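PDB 2ZKT: 2,3-bisphosphoglycerate-independent phosphoglycerate mutase from Pyrococcus horikoshii, which probably interconverts 2-phosphoglycerate and 3-phosphoglycerate in glycolysis without needing 2,3-bisphosphoglycerate, as a metal-binding mutase of the alkaline phosphatase superfamily. Local coordinates for residues L8-D13 with G328-H333; K285-L290 with V297-K302. All blocks are in the same frame, centred on the assembly; numbering follows the deposited sequence.

Contact 1: residues L8-D13 with G328-H333. With ZN (zinc ion), chain G.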
ATOM      1  N   LEU B   8      23.251  -1.462  -4.165  1.00 41.50           N
ATOM      2  CA  LEU B   8      22.291  -0.413  -3.846  1.00 42.40           C
ATOM      3  C   LEU B   8      21.545  -0.777  -2.553  1.00 42.62           C
ATOM      4  O   LEU B   8      20.627  -1.605  -2.550  1.00 42.99           O
ATOM      5  CB  LEU B   8      21.299  -0.206  -5.005  1.00 41.76           C
ATOM      6  CG  LEU B   8      20.232   0.879  -4.812  1.00 42.06           C
ATOM      7  CD1 LEU B   8      20.845   2.182  -4.303  1.00 45.28           C
ATOM      8  CD2 LEU B   8      19.539   1.091  -6.133  1.00 44.03           C
ATOM      9  N   LEU B   9      21.964  -0.155  -1.457  1.00 42.39           N
ATOM     10  CA  LEU B   9      21.361  -0.411  -0.170  1.00 43.49           C
ATOM     11  C   LEU B   9      20.394   0.721   0.184  1.00 43.25           C
ATOM     12  O   LEU B   9      20.798   1.884   0.360  1.00 43.71           O
ATOM     13  CB  LEU B   9      22.454  -0.539   0.900  1.00 42.89           C
ATOM     14  CG  LEU B   9      21.962  -0.729   2.343  1.00 47.04           C
ATOM     15  CD1 LEU B   9      20.967  -1.878   2.395  1.00 46.99           C
ATOM     16  CD2 LEU B   9      23.150  -0.985   3.270  1.00 45.41           C
ATOM     17  N   ILE B  10      19.114   0.365   0.300  1.00 42.02           N
ATOM     18  CA  ILE B  10      18.065   1.332   0.607  1.00 40.67           C
ATOM     19  C   ILE B  10      17.502   1.180   2.023  1.00 41.35           C
ATOM     20  O   ILE B  10      17.022   0.105   2.409  1.00 40.86           O
ATOM     21  CB  ILE B  10      16.944   1.204  -0.453  1.00 40.21           C
ATOM     22  CG1 ILE B  10      17.533   1.554  -1.833  1.00 39.87           C
ATOM     23  CG2 ILE B  10      15.753   2.104  -0.112  1.00 37.88           C
ATOM     24  CD1 ILE B  10      16.534   1.479  -2.957  1.00 41.28           C
ATOM     25  N   ILE B  11      17.583   2.259   2.804  1.00 43.84           N
ATOM     26  CA  ILE B  11      17.072   2.250   4.168  1.00 42.88           C
ATOM     27  C   ILE B  11      15.839   3.140   4.356  1.00 44.74           C
ATOM     28  O   ILE B  11      15.868   4.361   4.097  1.00 43.50           O
ATOM     29  CB  ILE B  11      18.148   2.712   5.187  1.00 43.80           C
ATOM     30  CG1 ILE B  11      19.303   1.691   5.233  1.00 41.54           C
ATOM     31  CG2 ILE B  11      17.521   2.888   6.569  1.00 38.15           C
ATOM     32  CD1 ILE B  11      18.872   0.287   5.641  1.00 47.45           C
ATOM     33  N   LEU B  12      14.753   2.512   4.804  1.00 45.71           N
ATOM     34  CA  LEU B  12      13.513   3.220   5.078  1.00 46.01           C
ATOM     35  C   LEU B  12      13.459   3.309   6.605  1.00 46.97           C
ATOM     36  O   LEU B  12      12.958   2.409   7.277  1.00 48.77           O
ATOM     37  CB  LEU B  12      12.321   2.431   4.529  1.00 45.91           C
ATOM     38  CG  LEU B  12      12.460   2.055   3.045  1.00 46.69           C
ATOM     39  CD1 LEU B  12      11.131   1.519   2.564  1.00 46.17           C
ATOM     40  CD2 LEU B  12      12.870   3.268   2.214  1.00 42.89           C
ATOM     41  N   ASP B  13      14.019   4.400   7.130  1.00 46.75           N
ATOM     42  CA  ASP B  13      14.111   4.664   8.566  1.00 45.78           C
ATOM     43  C   ASP B  13      12.858   4.277   9.365  1.00 45.20           C
ATOM     44  O   ASP B  13      11.735   4.663   9.022  1.00 43.75           O
ATOM     45  CB  ASP B  13      14.444   6.151   8.770  1.00 45.95           C
ATOM     46  CG  ASP B  13      15.311   6.400   9.991  1.00 50.35           C
ATOM     47  OD1 ASP B  13      14.771   6.356  11.121  1.00 56.62           O
ATOM     48  OD2 ASP B  13      16.541   6.624   9.819  1.00 59.31           O
ATOM     49  N   GLY B 328      10.342   2.420  -7.397  1.00 51.20           N
ATOM     50  CA  GLY B 328       9.856   2.102  -8.736  1.00 50.21           C
ATOM     51  C   GLY B 328      10.615   2.882  -9.807  1.00 50.12           C
ATOM     52  O   GLY B 328      10.888   2.366 -10.897  1.00 50.63           O
ATOM     53  N   TYR B 329      10.956   4.132  -9.504  1.00 49.58           N
ATOM     54  CA  TYR B 329      11.710   4.954 -10.451  1.00 50.68           C
ATOM     55  C   TYR B 329      13.089   4.308 -10.678  1.00 50.25           C
ATOM     56  O   TYR B 329      13.498   4.066 -11.823  1.00 49.37           O
ATOM     57  CB  TYR B 329      11.895   6.378  -9.901  1.00 52.54           C
ATOM     58  CG  TYR B 329      12.793   7.244 -10.767  1.00 56.12           C
ATOM     59  CD1 TYR B 329      12.297   7.876 -11.919  1.00 56.50           C
ATOM     60  CD2 TYR B 329      14.153   7.383 -10.471  1.00 55.45           C
ATOM     61  CE1 TYR B 329      13.139   8.620 -12.751  1.00 56.91           C
ATOM     62  CE2 TYR B 329      15.005   8.119 -11.298  1.00 56.06           C
ATOM     63  CZ  TYR B 329      14.496   8.735 -12.436  1.00 56.81           C
ATOM     64  OH  TYR B 329      15.353   9.438 -13.262  1.00 57.01           O
ATOM     65  N   ILE B 330      13.802   4.024  -9.580  1.00 48.64           N
ATOM     66  CA  ILE B 330      15.124   3.411  -9.667  1.00 48.99           C
ATOM     67  C   ILE B 330      15.116   2.121 -10.477  1.00 49.12           C
ATOM     68  O   ILE B 330      15.995   1.906 -11.320  1.00 48.65           O
ATOM     69  CB  ILE B 330      15.704   3.094  -8.265  1.00 48.13           C
ATOM     70  CG1 ILE B 330      15.897   4.396  -7.476  1.00 50.32           C
ATOM     71  CG2 ILE B 330      17.025   2.349  -8.405  1.00 48.16           C
ATOM     72  CD1 ILE B 330      16.229   4.184  -6.002  1.00 49.49           C
ATOM     73  N   LEU B 331      14.134   1.254 -10.220  1.00 50.75           N
ATOM     74  CA  LEU B 331      14.047  -0.015 -10.942  1.00 52.47           C
ATOM     75  C   LEU B 331      13.899   0.174 -12.456  1.00 54.05           C
ATOM     76  O   LEU B 331      14.349  -0.676 -13.239  1.00 54.25           O
ATOM     77  CB  LEU B 331      12.872  -0.862 -10.416  1.00 51.39           C
ATOM     78  CG  LEU B 331      12.965  -1.356  -8.961  1.00 50.29           C
ATOM     79  CD1 LEU B 331      11.789  -2.281  -8.664  1.00 41.65           C
ATOM     80  CD2 LEU B 331      14.287  -2.097  -8.740  1.00 51.33           C
ATOM     81  N   ASP B 332      13.271   1.280 -12.865  1.00 55.42           N
ATOM     82  CA  ASP B 332      13.068   1.554 -14.294  1.00 58.32           C
ATOM     83  C   ASP B 332      14.327   2.055 -14.992  1.00 58.82           C
ATOM     84  O   ASP B 332      14.349   2.173 -16.219  1.00 59.45           O
ATOM     85  CB  ASP B 332      11.951   2.592 -14.509  1.00 57.97           C
ATOM     86  CG  ASP B 332      10.568   2.044 -14.193  1.00 61.47           C
ATOM     87  OD1 ASP B 332      10.309   0.860 -14.520  1.00 62.87           O
ATOM     88  OD2 ASP B 332       9.734   2.796 -13.636  1.00 66.58           O
ATOM     89  N   HIS B 333      15.375   2.345 -14.216  1.00 58.68           N
ATOM     90  CA  HIS B 333      16.616   2.859 -14.798  1.00 58.97           C
ATOM     91  C   HIS B 333      17.858   2.035 -14.476  1.00 58.76           C
ATOM     92  O   HIS B 333      18.977   2.486 -14.732  1.00 60.00           O
ATOM     93  CB  HIS B 333      16.843   4.305 -14.339  1.00 59.65           C
ATOM     94  CG  HIS B 333      15.767   5.250 -14.783  1.00 63.51           C
ATOM     95  ND1 HIS B 333      14.822   5.772 -13.916  1.00 67.66           N
ATOM     96  CD2 HIS B 333      15.502   5.799 -15.998  1.00 65.05           C
ATOM     97  CE1 HIS B 333      14.023   6.597 -14.578  1.00 67.44           C
ATOM     98  NE2 HIS B 333      14.415   6.632 -15.843  1.00 67.65           N
TER
HETATM   99 ZN    ZN G 414      16.596   5.759  12.335  1.00 55.00          ZN

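Contact 2: residues K285-L290 with V297-K302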
ATOM      1  N   LYS B 285      16.497   9.923  -8.384  1.00 51.25           N
ATOM      2  CA  LYS B 285      17.145  10.473  -9.570  1.00 51.30           C
ATOM      3  C   LYS B 285      18.660  10.496  -9.325  1.00 49.88           C
ATOM      4  O   LYS B 285      19.445  10.008 -10.154  1.00 48.48           O
ATOM      5  CB  LYS B 285      16.602  11.888  -9.839  1.00 52.45           C
ATOM      6  CG  LYS B 285      16.974  12.490 -11.195  1.00 58.35           C
ATOM      7  CD  LYS B 285      18.383  13.082 -11.195  1.00 63.61           C
ATOM      8  CE  LYS B 285      18.667  13.858 -12.485  1.00 66.52           C
ATOM      9  NZ  LYS B 285      18.631  12.984 -13.696  1.00 68.43           N
ATOM     10  N   LYS B 286      19.059  11.033  -8.170  1.00 49.41           N
ATOM     11  CA  LYS B 286      20.475  11.118  -7.811  1.00 50.09           C
ATOM     12  C   LYS B 286      21.139   9.742  -7.611  1.00 50.93           C
ATOM     13  O   LYS B 286      22.278   9.526  -8.061  1.00 51.39           O
ATOM     14  CB  LYS B 286      20.654  11.970  -6.540  1.00 50.10           C
ATOM     15  CG  LYS B 286      22.113  12.240  -6.174  1.00 51.68           C
ATOM     16  CD  LYS B 286      22.841  12.948  -7.315  1.00 53.87           C
ATOM     17  CE  LYS B 286      24.337  13.057  -7.049  1.00 58.37           C
ATOM     18  NZ  LYS B 286      25.063  13.642  -8.226  1.00 58.19           N
ATOM     19  N   ALA B 287      20.438   8.822  -6.931  1.00 50.63           N
ATOM     20  CA  ALA B 287      20.966   7.473  -6.682  1.00 50.53           C
ATOM     21  C   ALA B 287      21.366   6.822  -8.003  1.00 49.89           C
ATOM     22  O   ALA B 287      22.456   6.242  -8.124  1.00 49.07           O
ATOM     23  CB  ALA B 287      19.915   6.612  -5.979  1.00 49.43           C
ATOM     24  N   VAL B 288      20.476   6.923  -8.992  1.00 50.73           N
ATOM     25  CA  VAL B 288      20.725   6.369 -10.322  1.00 51.80           C
ATOM     26  C   VAL B 288      21.973   7.001 -10.958  1.00 52.68           C
ATOM     27  O   VAL B 288      22.776   6.306 -11.596  1.00 53.70           O
ATOM     28  CB  VAL B 288      19.522   6.605 -11.257  1.00 52.04           C
ATOM     29  CG1 VAL B 288      19.787   5.958 -12.623  1.00 54.11           C
ATOM     30  CG2 VAL B 288      18.259   6.036 -10.626  1.00 51.13           C
ATOM     31  N   GLU B 289      22.127   8.319 -10.791  1.00 52.94           N
ATOM     32  CA  GLU B 289      23.289   9.029 -11.335  1.00 55.40           C
ATOM     33  C   GLU B 289      24.573   8.468 -10.723  1.00 54.02           C
ATOM     34  O   GLU B 289      25.490   8.060 -11.442  1.00 53.95           O
ATOM     35  CB  GLU B 289      23.223  10.534 -11.020  1.00 55.58           C
ATOM     36  CG  GLU B 289      22.262  11.361 -11.874  1.00 57.06           C
ATOM     37  CD  GLU B 289      22.352  12.852 -11.553  1.00 60.30           C
ATOM     38  OE1 GLU B 289      23.449  13.441 -11.724  1.00 64.41           O
ATOM     39  OE2 GLU B 289      21.328  13.438 -11.121  1.00 67.66           O
ATOM     40  N   LEU B 290      24.622   8.456  -9.386  1.00 54.07           N
ATOM     41  CA  LEU B 290      25.788   7.961  -8.642  1.00 54.42           C
ATOM     42  C   LEU B 290      26.190   6.520  -8.978  1.00 54.09           C
ATOM     43  O   LEU B 290      27.374   6.184  -8.946  1.00 55.47           O
ATOM     44  CB  LEU B 290      25.544   8.088  -7.131  1.00 53.39           C
ATOM     45  CG  LEU B 290      25.364   9.524  -6.616  1.00 55.71           C
ATOM     46  CD1 LEU B 290      24.852   9.485  -5.177  1.00 53.47           C
ATOM     47  CD2 LEU B 290      26.690  10.296  -6.720  1.00 48.63           C
ATOM     48  N   VAL B 297      26.176   2.237  -3.568  1.00 45.15           N
ATOM     49  CA  VAL B 297      25.388   3.432  -3.285  1.00 43.98           C
ATOM     50  C   VAL B 297      24.395   3.169  -2.154  1.00 43.09           C
ATOM     51  O   VAL B 297      23.704   2.140  -2.134  1.00 42.34           O
ATOM     52  CB  VAL B 297      24.613   3.925  -4.561  1.00 44.53           C
ATOM     53  CG1 VAL B 297      23.607   5.014  -4.196  1.00 42.18           C
ATOM     54  CG2 VAL B 297      25.607   4.473  -5.593  1.00 44.40           C
ATOM     55  N   PHE B 298      24.335   4.109  -1.214  1.00 42.45           N
ATOM     56  CA  PHE B 298      23.442   4.025  -0.061  1.00 43.00           C
ATOM     57  C   PHE B 298      22.394   5.147  -0.157  1.00 44.43           C
ATOM     58  O   PHE B 298      22.736   6.311  -0.358  1.00 47.31           O
ATOM     59  CB  PHE B 298      24.272   4.172   1.229  1.00 42.89           C
ATOM     60  CG  PHE B 298      23.446   4.329   2.477  1.00 41.81           C
ATOM     61  CD1 PHE B 298      22.657   3.275   2.952  1.00 43.59           C
ATOM     62  CD2 PHE B 298      23.440   5.539   3.172  1.00 39.40           C
ATOM     63  CE1 PHE B 298      21.870   3.428   4.107  1.00 46.73           C
ATOM     64  CE2 PHE B 298      22.652   5.705   4.330  1.00 42.91           C
ATOM     65  CZ  PHE B 298      21.867   4.648   4.797  1.00 44.10           C
ATOM     66  N   LEU B 299      21.119   4.794  -0.020  1.00 44.45           N
ATOM     67  CA  LEU B 299      20.028   5.770  -0.090  1.00 47.14           C
ATOM     68  C   LEU B 299      19.217   5.722   1.208  1.00 47.57           C
ATOM     69  O   LEU B 299      18.760   4.653   1.636  1.00 49.20           O
ATOM     70  CB  LEU B 299      19.118   5.457  -1.291  1.00 46.13           C
ATOM     71  CG  LEU B 299      17.806   6.248  -1.433  1.00 48.74           C
ATOM     72  CD1 LEU B 299      18.069   7.745  -1.427  1.00 53.77           C
ATOM     73  CD2 LEU B 299      17.120   5.841  -2.726  1.00 50.56           C
ATOM     74  N   HIS B 300      19.040   6.884   1.830  1.00 48.16           N
ATOM     75  CA  HIS B 300      18.299   6.975   3.086  1.00 48.14           C
ATOM     76  C   HIS B 300      17.010   7.804   2.934  1.00 48.82           C
ATOM     77  O   HIS B 300      16.998   8.831   2.254  1.00 50.64           O
ATOM     78  CB  HIS B 300      19.224   7.579   4.152  1.00 47.05           C
ATOM     79  CG  HIS B 300      18.685   7.500   5.549  1.00 48.16           C
ATOM     80  ND1 HIS B 300      17.791   8.421   6.058  1.00 52.12           N
ATOM     81  CD2 HIS B 300      18.920   6.611   6.547  1.00 47.98           C
ATOM     82  CE1 HIS B 300      17.498   8.105   7.314  1.00 47.35           C
ATOM     83  NE2 HIS B 300      18.172   7.011   7.633  1.00 49.17           N
ATOM     84  N   PHE B 301      15.928   7.332   3.555  1.00 48.86           N
ATOM     85  CA  PHE B 301      14.617   8.002   3.524  1.00 49.08           C
ATOM     86  C   PHE B 301      14.160   8.064   4.979  1.00 49.69           C
ATOM     87  O   PHE B 301      13.811   7.039   5.559  1.00 49.39           O
ATOM     88  CB  PHE B 301      13.621   7.174   2.696  1.00 49.36           C
ATOM     89  CG  PHE B 301      12.266   7.818   2.538  1.00 51.19           C
ATOM     90  CD1 PHE B 301      12.112   8.978   1.767  1.00 51.80           C
ATOM     91  CD2 PHE B 301      11.138   7.262   3.156  1.00 46.78           C
ATOM     92  CE1 PHE B 301      10.855   9.571   1.612  1.00 49.60           C
ATOM     93  CE2 PHE B 301       9.874   7.846   3.010  1.00 50.03           C
ATOM     94  CZ  PHE B 301       9.728   9.005   2.233  1.00 51.57           C
ATOM     95  N   LYS B 302      14.141   9.262   5.564  1.00 51.04           N
ATOM     96  CA  LYS B 302      13.794   9.435   6.986  1.00 52.27           C
ATOM     97  C   LYS B 302      12.328   9.565   7.455  1.00 52.88           C
ATOM     98  O   LYS B 302      11.943   8.963   8.473  1.00 53.76           O
ATOM     99  CB  LYS B 302      14.580  10.642   7.533  1.00 53.78           C
ATOM    100  CG  LYS B 302      14.430  10.890   9.031  1.00 56.32           C
ATOM    101  CD  LYS B 302      14.980   9.724   9.853  1.00 63.29           C
ATOM    102  CE  LYS B 302      15.268  10.149  11.296  1.00 66.72           C
ATOM    103  NZ  LYS B 302      14.105  10.841  11.928  1.00 68.87           N
TER

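Contact 1: residues L8-D13 with G328-H333
Ile330 meets Leu8 and Ile10 with two different branches, and its first torsion sorts them: at chi1 -63° CG2 stands anti to the backbone N, while CG1 lies beside that N and carries CD1 outward on an extended chain. Leu8 comes to meet it with CG anti to its own backbone N (chi1 -180°), which sends the isobutyl group off the strand toward helix 313-331. Leu8 CD2 then packs on Ile330 CG2 at 3.6 Å, the two side chains crossing at a slant. The second touch is end-on, Ile10 CD1 facing Ile330 CD1 tip to tip at 4.1 Å. One isoleucine thus spans two alternate residues on the same face of the strand. The joint is small, 98 Å² over both sides, wholly apolar and buried, and the backbones stay well separated, with Leu8 CA and Ile330 CA 10.0 Å apart. At the far end of 8-13 the strand gives way to Asp13, whose OD1 binds a zinc ion at 2.3 Å, with OD2 further off at 2.7 Å; Ser60, Asp346 and His347 complete that site. Strand 6-12 runs between strands 296-301 and 339-344, with helix 60-67 touching Leu9 and Ile11, while Ile330 also reaches Leu299 of strand 296-301 and Ala284 of helix 280-291.

Contact 2: residues K285-L290 with V297-K302
Val297 receives Leu290 and Ala287 in a helix-on-sheet contact of the alpha/beta core, where helix 280-291 doubles back through a short connection into strand 296-301. The closest touch is Leu290 CB against Val297 CG2 at 3.9 Å. Val297 turns both methyls to use, its chi1 of 170° setting CG1 anti to the backbone N and CG2 beside it: CG2 goes to Leu290, and CG1 lies 4.4 Å from Ala287 CB. The methyl of Ala287 has a second strand partner in Leu299, CB to CD2 at 4.4 Å. Consistent with the small Ala287 side chain, its CA lies 6.9 Å from Leu299 CA. The axes of helix segment 285-290 and strand segment 297-301 are close to antiparallel (172°), 9.0 Å apart at closest approach. Further out, Leu290 also rests on Ala247 and Val249 of the neighbouring strand 246-249, and Met326 of helix 313-331 packs on Leu299. Phe298, pointing away from the helix, meets Phe68 edge-to-face. Away from the strand, Glu289 lies between Lys285 and Lys286 in a network of long salt bridges, Lys285 NZ standing 3.8 Å from Glu289 OE2.

How the contacts relate
The centres of contacts 1 and 2 lie about 7 Å apart, and their strands 6-12 and 296-301 are parallel neighbours in the eight-stranded mixed sheet. Both segments of contact 2 fall between the two of contact 1 in sequence: strand 6-12 comes first, then helix 280-291, strand 296-301 and helix 313-331. Backbone pairing joins the strands directly, with Leu9 O 3.0 Å from Leu299 N and Ile11 N 2.9 Å from Leu299 O, both probable hydrogen bonds. The two helices pack side by side, Tyr329 touching Val288. At the metal end, His300 NE2 makes a weak hydrogen bond to OD2 of zinc-binding Asp13, so the ends of the two strands meet beside that site.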